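Local atomic coordinates of endo-pectate lyase (Erwinia chrysanthemi, PDB entry 3B4N), a protein that probably cleaves polygalacturonate and pectins of varied methylation internally by calcium-dependent elimination, giving unsaturated oligogalacturonides. Residues A125-I139 with L153-S167. Numbering follows the deposited sequence. Where two conformers were deposited one is given.
Sequences ATFENRTVDCGGVTI and LIILKNATVKNLRIS. With EDO (1,2-ethanediol), chain G.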
loop_
_atom_site.group_PDB
_atom_site.type_symbol
_atom_site.label_atom_id
_atom_site.label_comp_id
_atom_site.label_asym_id
_atom_site.label_seq_id
_atom_site.Cartn_x
_atom_site.Cartn_y
_atom_site.Cartn_z
ATOM N N ALA A 125 17.523 -5.271 -7.901
ATOM C CA ALA A 125 18.036 -6.027 -6.770
ATOM C C ALA A 125 17.071 -7.105 -6.297
ATOM O O ALA A 125 15.856 -6.918 -6.335
ATOM C CB ALA A 125 18.353 -5.082 -5.625
ATOM N N THR A 126 17.625 -8.236 -5.871
ATOM C CA THR A 126 16.848 -9.341 -5.334
ATOM C C THR A 126 17.295 -9.575 -3.896
ATOM O O THR A 126 18.497 -9.686 -3.615
ATOM C CB THR A 126 17.066 -10.652 -6.111
ATOM O OG1 THR A 126 16.541 -10.519 -7.439
ATOM C CG2 THR A 126 16.366 -11.800 -5.414
ATOM N N PHE A 127 16.330 -9.620 -2.986
ATOM C CA PHE A 127 16.612 -9.869 -1.580
ATOM C C PHE A 127 16.002 -11.222 -1.242
ATOM O O PHE A 127 14.829 -11.472 -1.547
ATOM C CB PHE A 127 15.971 -8.792 -0.707
ATOM C CG PHE A 127 16.449 -7.398 -1.002
ATOM C CD1 PHE A 127 15.581 -6.314 -0.878
ATOM C CD2 PHE A 127 17.767 -7.157 -1.388
ATOM C CE1 PHE A 127 16.012 -5.022 -1.132
ATOM C CE2 PHE A 127 18.208 -5.858 -1.644
ATOM C CZ PHE A 127 17.330 -4.792 -1.517
ATOM N N GLU A 128 16.781 -12.090 -0.601
ATOM C CA GLU A 128 16.307 -13.421 -0.257
ATOM C C GLU A 128 16.520 -13.794 1.212
ATOM O O GLU A 128 17.608 -13.623 1.752
ATOM C CB GLU A 128 17.008 -14.443 -1.160
ATOM C CG GLU A 128 16.563 -15.886 -1.000
ATOM C CD GLU A 128 17.285 -16.803 -1.978
ATOM O OE1 GLU A 128 17.064 -16.656 -3.200
ATOM O OE2 GLU A 128 18.084 -17.656 -1.529
ATOM N N ASN A 129 15.464 -14.287 1.849
ATOM C CA ASN A 129 15.518 -14.728 3.243
ATOM C C ASN A 129 16.115 -13.732 4.223
ATOM O O ASN A 129 16.860 -14.116 5.128
ATOM C CB ASN A 129 16.293 -16.043 3.345
ATOM C CG ASN A 129 15.599 -17.173 2.627
ATOM O OD1 ASN A 129 14.385 -17.331 2.744
ATOM N ND2 ASN A 129 16.361 -17.969 1.885
ATOM N N ARG A 130 15.790 -12.457 4.055
ATOM C CA ARG A 130 16.298 -11.438 4.956
ATOM C C ARG A 130 15.493 -10.160 4.838
ATOM O O ARG A 130 14.645 -10.025 3.949
ATOM C CB ARG A 130 17.774 -11.157 4.662
ATOM C CG ARG A 130 18.069 -10.563 3.294
ATOM C CD ARG A 130 19.576 -10.651 3.008
ATOM N NE ARG A 130 19.955 -10.085 1.717
ATOM C CZ ARG A 130 20.366 -8.834 1.533
ATOM N NH1 ARG A 130 20.456 -7.999 2.557
ATOM N NH2 ARG A 130 20.698 -8.419 0.318
ATOM N N THR A 131 15.764 -9.233 5.750
ATOM C CA THR A 131 15.094 -7.945 5.780
ATOM C C THR A 131 16.086 -6.873 5.368
ATOM O O THR A 131 17.244 -6.874 5.812
ATOM C CB THR A 131 14.573 -7.632 7.197
ATOM O OG1 THR A 131 13.547 -8.568 7.541
ATOM C CG2 THR A 131 14.009 -6.213 7.262
ATOM N N VAL A 132 15.644 -5.968 4.502
ATOM C CA VAL A 132 16.496 -4.882 4.053
ATOM C C VAL A 132 15.820 -3.557 4.342
ATOM O O VAL A 132 14.683 -3.319 3.925
ATOM C CB VAL A 132 16.796 -4.967 2.539
ATOM C CG1 VAL A 132 17.616 -3.758 2.103
ATOM C CG2 VAL A 132 17.560 -6.254 2.229
ATOM N N ASP A 133 16.517 -2.704 5.083
ATOM C CA ASP A 133 16.005 -1.383 5.416
ATOM C C ASP A 133 16.637 -0.429 4.412
ATOM O O ASP A 133 17.853 -0.214 4.429
ATOM C CB ASP A 133 16.426 -0.998 6.832
ATOM C CG ASP A 133 15.721 0.244 7.339
ATOM O OD1 ASP A 133 15.389 1.139 6.530
ATOM O OD2 ASP A 133 15.510 0.324 8.568
ATOM N N CYS A 134 15.814 0.141 3.540
ATOM C CA CYS A 134 16.300 1.051 2.512
ATOM C C CYS A 134 16.576 2.469 2.994
ATOM O O CYS A 134 17.021 3.318 2.218
ATOM C CB CYS A 134 15.324 1.073 1.339
ATOM S SG CYS A 134 15.171 -0.550 0.533
ATOM N N GLY A 135 16.285 2.731 4.263
ATOM C CA GLY A 135 16.561 4.039 4.834
ATOM C C GLY A 135 15.920 5.260 4.205
ATOM O O GLY A 135 16.464 6.357 4.304
ATOM N N GLY A 136 14.778 5.078 3.548
ATOM C CA GLY A 136 14.082 6.199 2.945
ATOM C C GLY A 136 14.559 6.687 1.589
ATOM O O GLY A 136 14.111 7.735 1.127
ATOM N N VAL A 137 15.449 5.948 0.941
ATOM C CA VAL A 137 15.946 6.383 -0.360
ATOM C C VAL A 137 14.902 6.205 -1.449
ATOM O O VAL A 137 13.916 5.492 -1.270
ATOM C CB VAL A 137 17.212 5.601 -0.786
ATOM C CG1 VAL A 137 18.313 5.781 0.251
ATOM C CG2 VAL A 137 16.879 4.135 -0.983
ATOM N N THR A 138 15.139 6.861 -2.579
ATOM C CA THR A 138 14.257 6.791 -3.737
ATOM C C THR A 138 14.905 5.955 -4.830
ATOM O O THR A 138 16.120 6.023 -5.037
ATOM C CB THR A 138 13.997 8.197 -4.336
ATOM O OG1 THR A 138 13.278 8.998 -3.397
ATOM C CG2 THR A 138 13.195 8.094 -5.639
ATOM N N ILE A 139 14.103 5.146 -5.511
ATOM C CA ILE A 139 14.609 4.364 -6.632
ATOM C C ILE A 139 13.570 4.443 -7.734
ATOM O O ILE A 139 12.403 4.746 -7.482
ATOM C CB ILE A 139 14.864 2.877 -6.286
ATOM C CG1 ILE A 139 13.550 2.167 -5.966
ATOM C CG2 ILE A 139 15.873 2.778 -5.146
ATOM C CD1 ILE A 139 13.702 0.657 -5.879
ATOM N N LEU A 153 11.272 -3.481 -9.913
ATOM C CA LEU A 153 12.369 -2.681 -9.382
ATOM C C LEU A 153 13.080 -3.448 -8.272
ATOM O O LEU A 153 14.294 -3.337 -8.101
ATOM C CB LEU A 153 11.845 -1.367 -8.818
ATOM C CG LEU A 153 11.251 -0.372 -9.815
ATOM C CD1 LEU A 153 10.634 0.792 -9.067
ATOM C CD2 LEU A 153 12.349 0.108 -10.763
ATOM N N ILE A 154 12.304 -4.207 -7.505
ATOM C CA ILE A 154 12.824 -5.001 -6.401
ATOM C C ILE A 154 12.130 -6.348 -6.428
ATOM O O ILE A 154 10.916 -6.420 -6.649
ATOM C CB ILE A 154 12.518 -4.338 -5.028
ATOM C CG1 ILE A 154 13.212 -2.978 -4.928
ATOM C CG2 ILE A 154 12.937 -5.269 -3.881
ATOM C CD1 ILE A 154 14.729 -3.056 -4.872
ATOM N N ILE A 155 12.897 -7.411 -6.210
ATOM C CA ILE A 155 12.364 -8.764 -6.170
ATOM C C ILE A 155 12.641 -9.325 -4.783
ATOM O O ILE A 155 13.782 -9.303 -4.301
ATOM C CB ILE A 155 13.031 -9.678 -7.214
ATOM C CG1 ILE A 155 12.721 -9.170 -8.621
ATOM C CG2 ILE A 155 12.529 -11.109 -7.050
ATOM C CD1 ILE A 155 13.416 -9.944 -9.705
ATOM N N LEU A 156 11.593 -9.823 -4.144
ATOM C CA LEU A 156 11.711 -10.385 -2.812
ATOM C C LEU A 156 11.450 -11.887 -2.869
ATOM O O LEU A 156 10.511 -12.344 -3.520
ATOM C CB LEU A 156 10.690 -9.720 -1.877
ATOM C CG LEU A 156 10.730 -8.195 -1.761
ATOM C CD1 LEU A 156 9.554 -7.725 -0.908
ATOM C CD2 LEU A 156 12.056 -7.753 -1.141
ATOM N N LYS A 157 12.301 -12.659 -2.202
ATOM C CA LYS A 157 12.125 -14.105 -2.128
ATOM C C LYS A 157 12.173 -14.404 -0.634
ATOM O O LYS A 157 13.252 -14.476 -0.044
ATOM C CB LYS A 157 13.250 -14.825 -2.877
ATOM C CG LYS A 157 13.140 -14.677 -4.398
ATOM C CD LYS A 157 14.249 -15.428 -5.133
ATOM C CE LYS A 157 14.177 -16.925 -4.871
ATOM N NZ LYS A 157 12.847 -17.491 -5.239
ATOM N N ASN A 158 10.994 -14.543 -0.030
ATOM C CA ASN A 158 10.856 -14.775 1.414
ATOM C C ASN A 158 11.665 -13.690 2.115
ATOM O O ASN A 158 12.427 -13.953 3.047
ATOM C CB ASN A 158 11.374 -16.161 1.809
ATOM C CG ASN A 158 10.915 -16.575 3.197
ATOM O OD1 ASN A 158 11.728 -16.854 4.085
ATOM N ND2 ASN A 158 9.605 -16.621 3.391
ATOM N N ALA A 159 11.469 -12.456 1.667
ATOM C CA ALA A 159 12.206 -11.319 2.193
ATOM C C ALA A 159 11.335 -10.105 2.482
ATOM O O ALA A 159 10.192 -10.011 2.029
ATOM C CB ALA A 159 13.312 -10.935 1.213
ATOM N N THR A 160 11.902 -9.171 3.232
ATOM C CA THR A 160 11.209 -7.948 3.604
ATOM C C THR A 160 11.997 -6.727 3.166
ATOM O O THR A 160 13.225 -6.704 3.260
ATOM C CB THR A 160 11.025 -7.858 5.145
ATOM O OG1 THR A 160 10.155 -8.905 5.581
ATOM C CG2 THR A 160 10.426 -6.506 5.550
ATOM N N VAL A 161 11.298 -5.721 2.657
ATOM C CA VAL A 161 11.940 -4.474 2.290
ATOM C C VAL A 161 11.161 -3.376 3.010
ATOM O O VAL A 161 9.931 -3.444 3.118
ATOM C CB VAL A 161 11.926 -4.227 0.761
ATOM C CG1 VAL A 161 10.498 -4.124 0.240
ATOM C CG2 VAL A 161 12.702 -2.957 0.450
ATOM N N LYS A 162 11.865 -2.395 3.556
ATOM C CA LYS A 162 11.169 -1.313 4.238
ATOM C C LYS A 162 11.788 0.047 4.018
ATOM O O LYS A 162 12.976 0.158 3.703
ATOM C CB LYS A 162 11.046 -1.598 5.738
ATOM C CG LYS A 162 12.339 -1.816 6.479
ATOM C CD LYS A 162 12.027 -2.274 7.905
ATOM C CE LYS A 162 13.271 -2.533 8.722
ATOM N NZ LYS A 162 12.901 -3.059 10.072
ATOM N N ASN A 163 10.953 1.075 4.149
ATOM C CA ASN A 163 11.355 2.473 4.019
ATOM C C ASN A 163 11.953 2.765 2.650
ATOM O O ASN A 163 13.138 3.072 2.523
ATOM C CB ASN A 163 12.376 2.812 5.109
ATOM C CG ASN A 163 11.921 2.386 6.487
ATOM O OD1 ASN A 163 12.685 1.782 7.243
ATOM N ND2 ASN A 163 10.687 2.695 6.824
ATOM N N LEU A 164 11.118 2.694 1.623
ATOM C CA LEU A 164 11.578 2.914 0.261
ATOM C C LEU A 164 10.579 3.765 -0.490
ATOM O O LEU A 164 9.379 3.638 -0.281
ATOM C CB LEU A 164 11.731 1.564 -0.442
ATOM C CG LEU A 164 12.148 1.531 -1.917
ATOM C CD1 LEU A 164 13.592 2.011 -2.067
ATOM C CD2 LEU A 164 12.016 0.101 -2.440
ATOM N N ARG A 165 11.081 4.634 -1.361
ATOM C CA ARG A 165 10.224 5.482 -2.171
ATOM C C ARG A 165 10.467 5.133 -3.628
ATOM O O ARG A 165 11.609 4.981 -4.061
ATOM C CB ARG A 165 10.536 6.968 -1.943
ATOM C CG ARG A 165 9.553 7.925 -2.628
ATOM C CD ARG A 165 10.091 9.354 -2.618
ATOM N NE ARG A 165 10.480 9.773 -1.275
ATOM C CZ ARG A 165 9.649 10.285 -0.373
ATOM N NH1 ARG A 165 10.110 10.619 0.822
ATOM N NH2 ARG A 165 8.371 10.484 -0.668
ATOM N N ILE A 166 9.375 4.988 -4.369
ATOM C CA ILE A 166 9.428 4.675 -5.789
ATOM C C ILE A 166 9.077 5.964 -6.524
ATOM O O ILE A 166 8.009 6.538 -6.305
ATOM C CB ILE A 166 8.399 3.578 -6.157
ATOM C CG1 ILE A 166 8.590 2.355 -5.255
ATOM C CG2 ILE A 166 8.543 3.197 -7.631
ATOM C CD1 ILE A 166 9.970 1.731 -5.334
ATOM N N SER A 167 9.980 6.425 -7.385
ATOM C CA SER A 167 9.757 7.663 -8.133
ATOM C C SER A 167 8.523 7.696 -9.024
ATOM O O SER A 167 8.097 6.676 -9.555
ATOM C CB SER A 167 10.998 8.001 -8.965
ATOM O OG SER A 167 11.095 7.168 -10.102
HETATM C C1 EDO G . 12.347 0.656 12.048
HETATM O O1 EDO G . 11.320 -0.168 11.261
HETATM C C2 EDO G . 13.736 0.723 11.401
HETATM O O2 EDO G . 13.571 1.415 10.013
HETATM O O HOH W 1 13.183 9.342 -0.758
HETATM O O HOH W 2 12.622 9.676 2.377
#
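Phe-127 and Ile-139 of 125-139 meet Ile-154, Leu-156, Val-161, Leu-164 and Ile-166 of 153-167 inside a right-handed parallel beta-helix. The two segments are neighbouring coils, stacked strand on strand in parallel. The Phe-127 ring meets Leu-156 CD2 and Val-161 CG2 at its edge; Phe-127 CD1 lies 3.8 Å from Leu-156 CD2. Val-132 CG2, from the same coil, sits over the centre of one ring face, 3.5 Å above the plane. Ile-139 holds CG1 between its backbone N and carbonyl carbon (chi1 66°), and its CD1 reaches Ile-154 CG1 at 3.8 Å and also touches Leu-164 CD2. Cys-134 SG packs on Val-161 CG2 and is disulfide-bonded to Cys-121. On the outer face Thr-131 and Thr-160 run side by side, pointing the same way.

Backbone hydrogen bonds join the coils along all three strand pairs. Between Asp-133 and Thr-138 the pairing shifts by two residues, where Cys-134 to Val-137 form a type I' beta turn. Asp-133 OD1 accepts from Gly-135 N at 2.9 Å, an Asx turn. Gly-136 N binds Asn-163 O at 2.8 Å, from above the carbonyl plane.

Further out, Glu-190 forms a salt bridge with Arg-165. Strand 154-157 pairs in parallel with 175-179 on its other side, and that strand carries the zinc ligands His-176 and Asp-178. At the Arg-165 guanidinium edge, water 1 accepts from Arg-165 NE at 2.8 Å and donates to Gly-136 O at 2.6 Å.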